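Local coordinates for protein - conserved hypothetical (Bacillus anthracis, PDB 4LES), which is of unknown function, a conserved hypothetical protein whose ordered part is a mainly beta domain with two short helices, at residues 78-86 / 122-133; 93-104 / 150-159. All blocks are in the same frame, centred on the assembly; numbering follows the deposited sequence.

From the N terminus, strand 69-79 turns at residues 80-82 into strand 83-96, and this hairpin end forms one half of contact 1. The end of strand 83-96, the following turn and strand 102-104 (residues 93-104) form one half of contact 2. The chain then returns along strand 110-121 to residues 122-133, which close contact 1 across 35 intervening residues, and only later reaches helix 149-158, which closes contact 2 across 45. The two loops therefore cross. The centres of the two contacts lie about 27 Å apart on opposite sides of the chain's centre: contact 1 packs the connection after strand 110-121 on the hairpin, and contact 2 sets the helix against the other end of the same sheet.

Contact 1. Residues 78-86 / 122-133; sequences FHTPKFDVT and ITSEPMKLAFLP. With EOH (ethanol), chain D.
The beta-hairpin joining strands 69-79 and 83-96 packs here against the connection after strand 110-121, which includes short strand 127-128 and a 3-10 turn. Lys82 O accepts a hydrogen bond from Ile122 N at 3.0 Å, with an N-H...O angle of 161°, fixing the hairpin turn to the start of that connection. Phe83 supplies the apolar centre. Its ring takes Leu132 CD2 over one face, a CH-pi contact with CD2 3.9 Å from the ring centroid, while Pro133 CD lies 3.6 Å from Phe83 CD2 and Met127 CB 3.7 Å from Phe83 CZ. Pro133 CG also meets Val85 CG2. With CG anti to its carbonyl carbon (chi1 -63°) and the chain extended beyond, Lys82 delivers NZ over the face of Phe131, 4.1 Å from the ring centroid and 29° off its normal: a cation-pi contact. Beside Ile122, Asp84 OD1 uses its syn lone pair to accept from His79 ND1 at 2.8 Å, a bond that links the two hairpin strands through their side chains. Around this cluster, Phe83 also touches Leu169 of strand 168-169, Leu132 rests on strand 174-184, and Asp84 pairs through its backbone with Lys120 of strand 110-121.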
loop_
_atom_site.group_PDB
_atom_site.type_symbol
_atom_site.label_atom_id
_atom_site.label_comp_id
_atom_site.label_asym_id
_atom_site.label_seq_id
_atom_site.Cartn_x
_atom_site.Cartn_y
_atom_site.Cartn_z
ATOM N N PHE A 78 -0.324 12.511 -5.898
ATOM C CA PHE A 78 -1.498 13.192 -5.442
ATOM C C PHE A 78 -1.087 14.206 -4.413
ATOM O O PHE A 78 -0.450 13.885 -3.406
ATOM C CB PHE A 78 -2.462 12.210 -4.820
ATOM C CG PHE A 78 -2.862 11.100 -5.731
ATOM C CD1 PHE A 78 -2.116 9.938 -5.797
ATOM C CD2 PHE A 78 -3.980 11.205 -6.508
ATOM C CE1 PHE A 78 -2.481 8.898 -6.629
ATOM C CE2 PHE A 78 -4.361 10.165 -7.346
ATOM C CZ PHE A 78 -3.600 9.007 -7.403
ATOM N N HIS A 79 -1.483 15.441 -4.663
ATOM C CA HIS A 79 -1.135 16.532 -3.811
ATOM C C HIS A 79 -2.088 16.757 -2.627
ATOM O O HIS A 79 -3.306 16.781 -2.790
ATOM C CB HIS A 79 -1.088 17.795 -4.638
ATOM C CG HIS A 79 -0.739 18.993 -3.849
ATOM N ND1 HIS A 79 0.560 19.296 -3.502
ATOM C CD2 HIS A 79 -1.518 19.965 -3.318
ATOM C CE1 HIS A 79 0.563 20.410 -2.790
ATOM N NE2 HIS A 79 -0.682 20.835 -2.673
ATOM N N THR A 80 -1.505 16.899 -1.433
ATOM C CA THR A 80 -2.254 17.226 -0.220
ATOM C C THR A 80 -1.498 18.411 0.343
ATOM O O THR A 80 -0.371 18.695 -0.090
ATOM C CB THR A 80 -2.341 16.057 0.801
ATOM O OG1 THR A 80 -1.062 15.819 1.421
ATOM C CG2 THR A 80 -2.842 14.809 0.132
ATOM N N PRO A 81 -2.117 19.137 1.281
ATOM C CA PRO A 81 -1.471 20.342 1.803
ATOM C C PRO A 81 -0.046 20.153 2.321
ATOM O O PRO A 81 0.821 20.965 2.028
ATOM C CB PRO A 81 -2.407 20.774 2.943
ATOM C CG PRO A 81 -3.744 20.183 2.590
ATOM C CD PRO A 81 -3.433 18.884 1.908
ATOM N N LYS A 82 0.209 19.087 3.063
ATOM C CA LYS A 82 1.545 18.898 3.649
ATOM C C LYS A 82 2.433 17.902 2.926
ATOM O O LYS A 82 3.660 17.997 3.005
ATOM C CB LYS A 82 1.392 18.451 5.106
ATOM C CG LYS A 82 0.717 19.465 6.008
ATOM C CD LYS A 82 0.411 18.838 7.370
ATOM C CE LYS A 82 -0.050 19.874 8.381
ATOM N NZ LYS A 82 -0.307 19.247 9.704
ATOM N N PHE A 83 1.806 16.978 2.193
ATOM C CA PHE A 83 2.502 15.898 1.535
ATOM C C PHE A 83 2.028 15.602 0.104
ATOM O O PHE A 83 0.841 15.682 -0.187
ATOM C CB PHE A 83 2.246 14.588 2.330
ATOM C CG PHE A 83 2.638 14.650 3.796
ATOM C CD1 PHE A 83 3.914 14.301 4.206
ATOM C CD2 PHE A 83 1.720 15.032 4.762
ATOM C CE1 PHE A 83 4.281 14.353 5.546
ATOM C CE2 PHE A 83 2.080 15.101 6.116
ATOM C CZ PHE A 83 3.362 14.764 6.508
ATOM N N ASP A 84 2.969 15.216 -0.759
ATOM C CA ASP A 84 2.651 14.686 -2.099
ATOM C C ASP A 84 2.762 13.192 -1.926
ATOM O O ASP A 84 3.821 12.696 -1.547
ATOM C CB ASP A 84 3.640 15.153 -3.180
ATOM C CG ASP A 84 3.318 16.561 -3.692
ATOM O OD1 ASP A 84 2.183 17.034 -3.456
ATOM O OD2 ASP A 84 4.210 17.184 -4.312
ATOM N N VAL A 85 1.670 12.487 -2.182
ATOM C CA VAL A 85 1.609 11.052 -2.020
ATOM C C VAL A 85 1.656 10.368 -3.374
ATOM O O VAL A 85 0.817 10.623 -4.230
ATOM C CB VAL A 85 0.308 10.648 -1.300
ATOM C CG1 VAL A 85 0.204 9.137 -1.212
ATOM C CG2 VAL A 85 0.248 11.281 0.085
ATOM N N THR A 86 2.648 9.517 -3.581
ATOM C CA THR A 86 2.778 8.791 -4.835
ATOM C C THR A 86 2.282 7.382 -4.639
ATOM O O THR A 86 2.654 6.723 -3.660
ATOM C CB THR A 86 4.239 8.738 -5.282
ATOM O OG1 THR A 86 4.684 10.061 -5.532
ATOM C CG2 THR A 86 4.387 7.925 -6.569
ATOM N N ILE A 122 6.267 18.168 1.623
ATOM C CA ILE A 122 6.503 19.275 0.706
ATOM C C ILE A 122 6.475 20.634 1.398
ATOM O O ILE A 122 6.425 21.659 0.731
ATOM C CB ILE A 122 5.493 19.289 -0.450
ATOM C CG1 ILE A 122 4.065 19.278 0.090
ATOM C CG2 ILE A 122 5.720 18.088 -1.348
ATOM C CD1 ILE A 122 3.034 19.665 -0.939
ATOM N N THR A 123 6.513 20.633 2.729
ATOM C CA THR A 123 6.544 21.878 3.517
ATOM C C THR A 123 8.012 22.155 3.874
ATOM O O THR A 123 8.899 21.337 3.607
ATOM C CB THR A 123 5.688 21.809 4.815
ATOM O OG1 THR A 123 6.275 20.905 5.780
ATOM C CG2 THR A 123 4.254 21.383 4.488
ATOM N N SER A 124 8.261 23.299 4.488
ATOM C CA SER A 124 9.615 23.703 4.849
ATOM C C SER A 124 9.943 23.359 6.290
ATOM O O SER A 124 11.005 23.730 6.790
ATOM C CB SER A 124 9.769 25.201 4.628
ATOM O OG SER A 124 8.747 25.893 5.319
ATOM N N GLU A 125 9.028 22.664 6.960
ATOM C CA GLU A 125 9.244 22.220 8.337
ATOM C C GLU A 125 9.076 20.728 8.478
ATOM O O GLU A 125 8.396 20.111 7.672
ATOM C CB GLU A 125 8.259 22.883 9.272
ATOM C CG GLU A 125 8.693 24.255 9.727
ATOM C CD GLU A 125 7.670 24.876 10.638
ATOM O OE1 GLU A 125 6.460 24.642 10.401
ATOM O OE2 GLU A 125 8.074 25.598 11.573
ATOM N N PRO A 126 9.706 20.137 9.506
ATOM C CA PRO A 126 9.473 18.723 9.691
ATOM C C PRO A 126 8.008 18.551 10.021
ATOM O O PRO A 126 7.413 19.413 10.641
ATOM C CB PRO A 126 10.351 18.368 10.888
ATOM C CG PRO A 126 11.421 19.408 10.889
ATOM C CD PRO A 126 10.730 20.654 10.432
HETATM N N MSE A 127 7.421 17.455 9.574
HETATM C CA MSE A 127 6.017 17.179 9.841
HETATM C C MSE A 127 5.971 15.791 10.403
HETATM O O MSE A 127 6.827 14.963 10.097
HETATM C CB MSE A 127 5.180 17.284 8.566
HETATM C CG MSE A 127 5.271 18.656 7.872
HETATM SE SE MSE A 127 4.728 20.175 9.023
HETATM C CE MSE A 127 3.450 19.194 10.160
ATOM N N LYS A 128 4.961 15.517 11.216
ATOM C CA LYS A 128 4.818 14.221 11.855
ATOM C C LYS A 128 4.279 13.169 10.910
ATOM O O LYS A 128 3.371 13.427 10.108
ATOM C CB LYS A 128 3.883 14.323 13.039
ATOM C CG LYS A 128 4.284 15.406 14.034
ATOM C CD LYS A 128 3.369 15.434 15.244
ATOM C CE LYS A 128 3.402 14.116 16.011
ATOM N NZ LYS A 128 2.722 14.235 17.333
ATOM N N LEU A 129 4.831 11.971 11.061
ATOM C CA LEU A 129 4.466 10.799 10.308
ATOM C C LEU A 129 2.970 10.539 10.478
ATOM O O LEU A 129 2.293 10.083 9.549
ATOM C CB LEU A 129 5.256 9.607 10.856
ATOM C CG LEU A 129 5.545 8.431 9.958
ATOM C CD1 LEU A 129 6.465 8.907 8.847
ATOM C CD2 LEU A 129 6.191 7.302 10.754
ATOM N N ALA A 130 2.462 10.844 11.667
ATOM C CA ALA A 130 1.038 10.681 11.979
ATOM C C ALA A 130 0.141 11.484 11.027
ATOM O O ALA A 130 -1.008 11.115 10.802
ATOM C CB ALA A 130 0.758 11.093 13.422
ATOM N N PHE A 131 0.654 12.573 10.471
ATOM C CA PHE A 131 -0.153 13.353 9.543
ATOM C C PHE A 131 -0.060 12.866 8.098
ATOM O O PHE A 131 -0.654 13.460 7.245
ATOM C CB PHE A 131 0.183 14.828 9.630
ATOM C CG PHE A 131 -0.059 15.431 11.006
ATOM C CD1 PHE A 131 -1.234 15.161 11.713
ATOM C CD2 PHE A 131 0.838 16.319 11.545
ATOM C CE1 PHE A 131 -1.480 15.735 12.958
ATOM C CE2 PHE A 131 0.595 16.918 12.789
ATOM C CZ PHE A 131 -0.565 16.616 13.497
ATOM N N LEU A 132 0.686 11.801 7.809
ATOM C CA LEU A 132 0.704 11.287 6.424
ATOM C C LEU A 132 -0.711 10.970 5.971
ATOM O O LEU A 132 -1.469 10.383 6.715
ATOM C CB LEU A 132 1.550 10.036 6.284
ATOM C CG LEU A 132 3.017 10.237 5.941
ATOM C CD1 LEU A 132 3.726 8.886 5.963
ATOM C CD2 LEU A 132 3.161 10.866 4.572
ATOM N N PRO A 133 -1.079 11.364 4.741
ATOM C CA PRO A 133 -2.434 11.078 4.325
ATOM C C PRO A 133 -2.762 9.596 4.252
ATOM O O PRO A 133 -1.908 8.781 3.949
ATOM C CB PRO A 133 -2.502 11.684 2.922
ATOM C CG PRO A 133 -1.489 12.772 2.926
ATOM C CD PRO A 133 -0.377 12.232 3.779
HETATM C C1 EOH D . 7.034 15.925 -6.068
HETATM C C2 EOH D . 7.512 17.185 -5.373
HETATM O O EOH D . 6.124 15.203 -5.228
#

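Contact 2. Residues 93-104 / 150-159; sequences RDKVGKESIGFQ and WAASSYDVEK. With PO4 (phosphate ion), chain E.
Arg93 and Glu158 approach from opposite directions and meet in a salt bridge, the guanidinium and carboxylate planes turned 60° apart; Arg93 NH1 to Glu158 OE2 is modelled at 2.5 Å, so short that the exact value is doubtful. The bond from Arg93 NE to Lys95 O, 2.9 Å, almost straight and within the guanidinium plane, constrains that plane, and the Tyr155 ring, nearly perpendicular at 86°, lies with CE1 against one face. Conversely, Arg93 NH2 lies at the edge of the tyrosine ring. Glu158 has CG anti to its backbone N (chi1 176°) and an extended chain, which carries the carboxylate from the helix to the backbone of residues 96-97. There Glu158 OE1 accepts from Gly97 N at 2.8 Å, from above the carboxylate plane. Glu158 thus uses one oxygen for a main-chain amide and the other for arginine.

Between these polar groups and the preceding helical turn sits Val96. Val96 CG1 approaches Tyr155 CD1 at 3.9 Å, while CG2 packs near Ser154 CB and Ala151 CB. Farther out, Ile101 CD1 meets Val157 CG1 at 3.7 Å. Gln104 NE2 is modelled over a face of the Trp150 indole, but the placement of this amide is doubtful. Tyr155 and Ala151 also pack on strands 110-121 and 174-184, so the helix packs against the sheet.

Phosphate, probably from the crystallisation liquor, lies beside Arg93 and Lys159. Phosphate O1 is in the guanidinium plane, 3.0 Å from Arg93 NH2, and Lys159 NZ makes a weak hydrogen bond to phosphate O3 at 3.1 Å; Arg89 also binds the anion. It would offset the nearby positive charges, while Glu158, gripped by Arg93 and Gly97, is probably held as a carboxylate.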
loop_
_atom_site.group_PDB
_atom_site.type_symbol
_atom_site.label_atom_id
_atom_site.label_comp_id
_atom_site.label_asym_id
_atom_site.label_seq_id
_atom_site.Cartn_x
_atom_site.Cartn_y
_atom_site.Cartn_z
ATOM N N ARG A 93 -1.016 -10.897 -5.003
ATOM C CA ARG A 93 -0.092 -12.031 -4.896
ATOM C C ARG A 93 -0.440 -13.093 -3.873
ATOM O O ARG A 93 -1.234 -12.879 -2.979
ATOM C CB ARG A 93 1.344 -11.535 -4.678
ATOM C CG ARG A 93 1.538 -10.535 -3.565
ATOM C CD ARG A 93 2.823 -9.741 -3.769
ATOM N NE ARG A 93 4.001 -10.476 -3.359
ATOM C CZ ARG A 93 5.239 -10.255 -3.794
ATOM N NH1 ARG A 93 6.225 -11.001 -3.327
ATOM N NH2 ARG A 93 5.506 -9.334 -4.703
ATOM N N ASP A 94 0.191 -14.246 -4.053
ATOM C CA ASP A 94 0.002 -15.450 -3.214
ATOM C C ASP A 94 0.805 -15.479 -1.911
ATOM O O ASP A 94 0.552 -16.310 -1.057
ATOM C CB ASP A 94 0.400 -16.690 -4.025
ATOM C CG ASP A 94 1.874 -16.644 -4.499
ATOM O OD1 ASP A 94 2.459 -15.535 -4.629
ATOM O OD2 ASP A 94 2.448 -17.720 -4.762
ATOM N N LYS A 95 1.793 -14.603 -1.765
ATOM C CA LYS A 95 2.607 -14.594 -0.556
ATOM C C LYS A 95 3.494 -13.355 -0.444
ATOM O O LYS A 95 3.680 -12.606 -1.422
ATOM C CB LYS A 95 3.499 -15.843 -0.508
ATOM C CG LYS A 95 4.524 -15.884 -1.627
ATOM C CD LYS A 95 5.437 -17.099 -1.566
ATOM C CE LYS A 95 6.451 -17.017 -2.699
ATOM N NZ LYS A 95 7.420 -18.141 -2.695
ATOM N N VAL A 96 4.017 -13.142 0.769
ATOM C CA VAL A 96 4.955 -12.049 1.067
ATOM C C VAL A 96 6.051 -12.610 1.967
ATOM O O VAL A 96 5.838 -13.615 2.644
ATOM C CB VAL A 96 4.283 -10.812 1.750
ATOM C CG1 VAL A 96 3.306 -10.128 0.806
ATOM C CG2 VAL A 96 3.614 -11.192 3.068
ATOM N N GLY A 97 7.222 -11.976 1.951
ATOM C CA GLY A 97 8.346 -12.389 2.802
ATOM C C GLY A 97 9.580 -12.813 2.033
ATOM O O GLY A 97 9.641 -12.662 0.808
ATOM N N LYS A 98 10.578 -13.308 2.771
ATOM C CA LYS A 98 11.832 -13.822 2.195
ATOM C C LYS A 98 12.086 -15.206 2.726
ATOM O O LYS A 98 11.633 -15.563 3.812
ATOM C CB LYS A 98 13.058 -12.996 2.576
ATOM C CG LYS A 98 13.062 -11.557 2.119
ATOM C CD LYS A 98 14.476 -11.013 2.134
ATOM C CE LYS A 98 15.096 -11.087 3.509
ATOM N NZ LYS A 98 16.564 -10.955 3.379
ATOM N N GLU A 99 12.870 -15.963 1.980
ATOM C CA GLU A 99 13.208 -17.317 2.369
ATOM C C GLU A 99 13.963 -17.352 3.712
ATOM O O GLU A 99 13.753 -18.255 4.520
ATOM C CB GLU A 99 14.036 -17.950 1.270
ATOM C CG GLU A 99 14.266 -19.425 1.446
ATOM C CD GLU A 99 14.974 -20.026 0.247
ATOM O OE1 GLU A 99 15.100 -21.267 0.189
ATOM O OE2 GLU A 99 15.395 -19.252 -0.636
ATOM N N SER A 100 14.827 -16.361 3.937
ATOM C CA SER A 100 15.602 -16.264 5.179
ATOM C C SER A 100 14.697 -15.994 6.395
ATOM O O SER A 100 14.793 -16.679 7.402
ATOM C CB SER A 100 16.660 -15.166 5.056
ATOM O OG SER A 100 16.066 -13.910 4.752
ATOM N N ILE A 101 13.811 -15.010 6.285
ATOM C CA ILE A 101 12.889 -14.670 7.375
ATOM C C ILE A 101 11.555 -15.438 7.316
ATOM O O ILE A 101 10.653 -15.141 8.095
ATOM C CB ILE A 101 12.539 -13.160 7.361
ATOM C CG1 ILE A 101 11.597 -12.825 6.180
ATOM C CG2 ILE A 101 13.817 -12.332 7.310
ATOM C CD1 ILE A 101 10.947 -11.452 6.220
ATOM N N GLY A 102 11.415 -16.394 6.394
ATOM C CA GLY A 102 10.144 -17.131 6.213
ATOM C C GLY A 102 9.098 -16.372 5.363
ATOM O O GLY A 102 9.109 -15.137 5.291
ATOM N N PHE A 103 8.199 -17.117 4.715
ATOM C CA PHE A 103 7.138 -16.544 3.864
ATOM C C PHE A 103 5.775 -16.604 4.547
ATOM O O PHE A 103 5.521 -17.520 5.310
ATOM C CB PHE A 103 7.017 -17.334 2.550
ATOM C CG PHE A 103 8.202 -17.203 1.636
ATOM C CD1 PHE A 103 8.356 -16.077 0.841
ATOM C CD2 PHE A 103 9.145 -18.212 1.546
ATOM C CE1 PHE A 103 9.441 -15.957 -0.015
ATOM C CE2 PHE A 103 10.229 -18.097 0.696
ATOM C CZ PHE A 103 10.379 -16.968 -0.084
ATOM N N GLN A 104 4.909 -15.621 4.294
ATOM C CA GLN A 104 3.523 -15.664 4.788
ATOM C C GLN A 104 2.605 -15.900 3.595
ATOM O O GLN A 104 2.820 -15.322 2.525
ATOM C CB GLN A 104 3.082 -14.362 5.417
ATOM C CG GLN A 104 3.898 -13.870 6.571
ATOM C CD GLN A 104 3.275 -12.631 7.168
ATOM O OE1 GLN A 104 2.071 -12.406 7.041
ATOM N NE2 GLN A 104 4.084 -11.823 7.827
ATOM N N TRP A 150 1.395 -6.926 9.920
ATOM C CA TRP A 150 2.420 -7.987 9.903
ATOM C C TRP A 150 2.853 -8.312 8.463
ATOM O O TRP A 150 4.040 -8.292 8.141
ATOM C CB TRP A 150 1.937 -9.222 10.686
ATOM C CG TRP A 150 2.963 -10.371 10.898
ATOM C CD1 TRP A 150 2.671 -11.708 10.970
ATOM C CD2 TRP A 150 4.411 -10.278 11.032
ATOM N NE1 TRP A 150 3.824 -12.445 11.167
ATOM C CE2 TRP A 150 4.901 -11.599 11.198
ATOM C CE3 TRP A 150 5.332 -9.215 11.028
ATOM C CZ2 TRP A 150 6.269 -11.881 11.360
ATOM C CZ3 TRP A 150 6.695 -9.503 11.187
ATOM C CH2 TRP A 150 7.143 -10.824 11.348
ATOM N N ALA A 151 1.886 -8.568 7.600
ATOM C CA ALA A 151 2.171 -8.853 6.195
ATOM C C ALA A 151 2.933 -7.679 5.587
ATOM O O ALA A 151 3.911 -7.877 4.868
ATOM C CB ALA A 151 0.886 -9.104 5.442
ATOM N N ALA A 152 2.497 -6.457 5.906
ATOM C CA ALA A 152 3.156 -5.241 5.411
ATOM C C ALA A 152 4.609 -5.194 5.852
ATOM O O ALA A 152 5.492 -4.768 5.091
ATOM C CB ALA A 152 2.417 -3.996 5.866
ATOM N N SER A 153 4.860 -5.644 7.078
ATOM C CA SER A 153 6.213 -5.677 7.602
ATOM C C SER A 153 7.059 -6.712 6.850
ATOM O O SER A 153 8.218 -6.449 6.533
ATOM C CB SER A 153 6.196 -5.975 9.102
ATOM O OG SER A 153 7.515 -6.043 9.603
ATOM N N SER A 154 6.472 -7.876 6.563
ATOM C CA SER A 154 7.173 -8.940 5.832
ATOM C C SER A 154 7.471 -8.483 4.425
ATOM O O SER A 154 8.553 -8.749 3.897
ATOM C CB SER A 154 6.323 -10.195 5.758
ATOM O OG SER A 154 5.856 -10.522 7.045
ATOM N N TYR A 155 6.503 -7.801 3.819
ATOM C CA TYR A 155 6.670 -7.286 2.460
ATOM C C TYR A 155 7.744 -6.219 2.435
ATOM O O TYR A 155 8.494 -6.126 1.473
ATOM C CB TYR A 155 5.371 -6.726 1.909
ATOM C CG TYR A 155 5.494 -6.250 0.487
ATOM C CD1 TYR A 155 5.410 -7.144 -0.566
ATOM C CD2 TYR A 155 5.725 -4.916 0.200
ATOM C CE1 TYR A 155 5.520 -6.714 -1.876
ATOM C CE2 TYR A 155 5.850 -4.477 -1.101
ATOM C CZ TYR A 155 5.745 -5.385 -2.141
ATOM O OH TYR A 155 5.862 -4.964 -3.434
ATOM N N ASP A 156 7.823 -5.422 3.499
ATOM C CA ASP A 156 8.842 -4.370 3.585
ATOM C C ASP A 156 10.254 -4.958 3.685
ATOM O O ASP A 156 11.165 -4.465 3.017
ATOM C CB ASP A 156 8.556 -3.415 4.739
ATOM C CG ASP A 156 7.316 -2.544 4.490
ATOM O OD1 ASP A 156 6.874 -2.398 3.324
ATOM O OD2 ASP A 156 6.787 -1.988 5.472
ATOM N N VAL A 157 10.433 -5.995 4.509
ATOM C CA VAL A 157 11.729 -6.686 4.603
ATOM C C VAL A 157 12.003 -7.377 3.257
ATOM O O VAL A 157 13.114 -7.325 2.733
ATOM C CB VAL A 157 11.782 -7.717 5.758
ATOM C CG1 VAL A 157 13.100 -8.493 5.729
ATOM C CG2 VAL A 157 11.615 -7.014 7.101
ATOM N N GLU A 158 10.982 -8.006 2.693
ATOM C CA GLU A 158 11.108 -8.625 1.392
ATOM C C GLU A 158 11.733 -7.648 0.380
ATOM O O GLU A 158 12.566 -8.041 -0.433
ATOM C CB GLU A 158 9.743 -9.085 0.900
ATOM C CG GLU A 158 9.775 -9.666 -0.501
ATOM C CD GLU A 158 8.412 -10.052 -1.002
ATOM O OE1 GLU A 158 7.464 -10.125 -0.198
ATOM O OE2 GLU A 158 8.299 -10.280 -2.214
ATOM N N LYS A 159 11.336 -6.377 0.448
ATOM C CA LYS A 159 11.848 -5.354 -0.475
ATOM C C LYS A 159 13.102 -4.609 0.004
ATOM O O LYS A 159 13.528 -3.659 -0.646
ATOM C CB LYS A 159 10.729 -4.334 -0.801
ATOM C CG LYS A 159 9.524 -4.951 -1.521
ATOM C CD LYS A 159 9.926 -5.564 -2.861
ATOM C CE LYS A 159 8.821 -6.424 -3.444
ATOM N NZ LYS A 159 9.251 -7.145 -4.677
HETATM P P PO4 E . 7.561 -7.806 -7.641
HETATM O O1 PO4 E . 6.406 -7.381 -6.760
HETATM O O2 PO4 E . 7.110 -8.026 -9.060
HETATM O O3 PO4 E . 8.578 -6.710 -7.623
HETATM O O4 PO4 E . 8.157 -9.081 -7.110
#